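Local coordinates for Fe2OG dioxygenase domain-containing protein (Pseudomonas putida, PDB 4J25), which probably hydroxylates prolyl residues of a protein substrate as a 2-oxoglutarate-dependent oxygenase, and holds manganese and N-oxalylglycine in its active site in this crystal, at residues D113-R116 and L117-Q121. Numbering follows the deposited sequence.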
# COMPACT_ATOMS: atom_id res chain seq x y z
N ASP A 113 1.72 9.34 7.10
CA ASP A 113 2.77 10.24 7.54
C ASP A 113 3.32 9.77 8.87
O ASP A 113 4.52 9.84 9.11
CB ASP A 113 2.34 11.70 7.62
CG ASP A 113 3.50 12.63 7.89
OD1 ASP A 113 4.36 12.80 7.00
OD2 ASP A 113 3.60 13.19 8.99
N GLN A 114 2.46 9.26 9.74
CA GLN A 114 2.93 8.69 10.99
C GLN A 114 3.82 7.47 10.74
O GLN A 114 4.83 7.30 11.41
CB GLN A 114 1.76 8.24 11.85
CG GLN A 114 1.08 9.32 12.64
CD GLN A 114 -0.00 8.74 13.52
OE1 GLN A 114 -0.96 8.18 13.01
NE2 GLN A 114 0.16 8.83 14.83
N LEU A 115 3.42 6.62 9.81
CA LEU A 115 4.22 5.48 9.40
C LEU A 115 5.59 5.91 8.82
O LEU A 115 6.59 5.29 9.12
CB LEU A 115 3.45 4.61 8.39
CG LEU A 115 4.16 3.35 7.90
CD1 LEU A 115 4.65 2.52 9.06
CD2 LEU A 115 3.25 2.53 7.00
N ARG A 116 5.62 6.96 8.01
CA ARG A 116 6.87 7.55 7.53
C ARG A 116 7.85 7.90 8.65
O ARG A 116 9.03 7.51 8.61
CB ARG A 116 6.61 8.81 6.70
CG ARG A 116 7.88 9.32 5.99
CD ARG A 116 7.58 10.46 5.03
NE ARG A 116 6.96 11.58 5.73
CZ ARG A 116 7.63 12.50 6.43
NH1 ARG A 116 8.95 12.46 6.52
NH2 ARG A 116 6.96 13.47 7.04
N LEU A 117 7.36 8.60 9.66
CA LEU A 117 8.20 9.03 10.78
C LEU A 117 8.64 7.83 11.60
O LEU A 117 9.74 7.82 12.14
CB LEU A 117 7.47 10.04 11.68
CG LEU A 117 7.02 11.37 11.05
CD1 LEU A 117 6.27 12.24 12.09
CD2 LEU A 117 8.19 12.15 10.47
N ALA A 118 7.79 6.82 11.69
CA ALA A 118 8.12 5.63 12.45
C ALA A 118 9.21 4.84 11.72
O ALA A 118 10.15 4.34 12.33
CB ALA A 118 6.86 4.77 12.70
N ILE A 119 9.09 4.75 10.40
CA ILE A 119 10.09 4.07 9.58
C ILE A 119 11.44 4.79 9.67
O ILE A 119 12.48 4.14 9.86
CB ILE A 119 9.64 3.96 8.14
CG1 ILE A 119 8.48 2.97 8.04
CG2 ILE A 119 10.82 3.49 7.28
CD1 ILE A 119 7.86 2.87 6.68
N ASN A 120 11.43 6.11 9.60
CA ASN A 120 12.67 6.87 9.68
C ASN A 120 13.32 6.64 11.00
O ASN A 120 14.53 6.51 11.08
CB ASN A 120 12.45 8.37 9.50
CG ASN A 120 12.26 8.75 8.06
OD1 ASN A 120 12.50 7.95 7.16
ND2 ASN A 120 11.81 9.98 7.83
N GLN A 121 12.50 6.61 12.04
CA GLN A 121 13.01 6.47 13.38
C GLN A 121 13.70 5.10 13.57
O GLN A 121 14.81 5.03 14.10
CB GLN A 121 11.85 6.67 14.35
CG GLN A 121 12.21 6.70 15.79
CD GLN A 121 11.01 7.12 16.64
OE1 GLN A 121 10.13 7.87 16.19
NE2 GLN A 121 10.96 6.63 17.87
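Residues D113 to Q121 form about two and a half turns of helix 103-123, the amide nitrogens of L117, A118, I119 and N120 each donating to the carbonyl oxygen four residues earlier, with I119 N 2.9 Å from L115 O. On the buried side, L115 and I119 pack one turn apart, with L115 CG 3.9 Å from I119 CD1. I119 CG1, anti to its own carbonyl carbon (chi1 -69°) and so beside the backbone N, comes against the L115 carbonyl, 3.2 Å from L115 O. Helix 32-42 lies against this side through V35 and L39, and F221 of strand 214-222, part of the double-stranded β-helix (jellyroll), also touches L115, away from the metal site. On another side the R116 chain bends at chi3 (59°) and brings its guanidinium back to D113. R116 NH2 forms a salt bridge of 2.7 Å with D113 OD1, reached on the syn side and lying near the guanidinium plane; R116 NE adds a weak bond of 3.1 Å to D113 OD1. L117 CD2 sits over one face of the R116 guanidinium, 3.9 Å from R116 NH2. R116 NH1 bonds to L127 O, while N120 OD1 accepts from L127 N. The carboxylate and the L127 carbonyl should help to fix the rotation of the guanidinium, and R116 and N120 together tie this helix to the following loop.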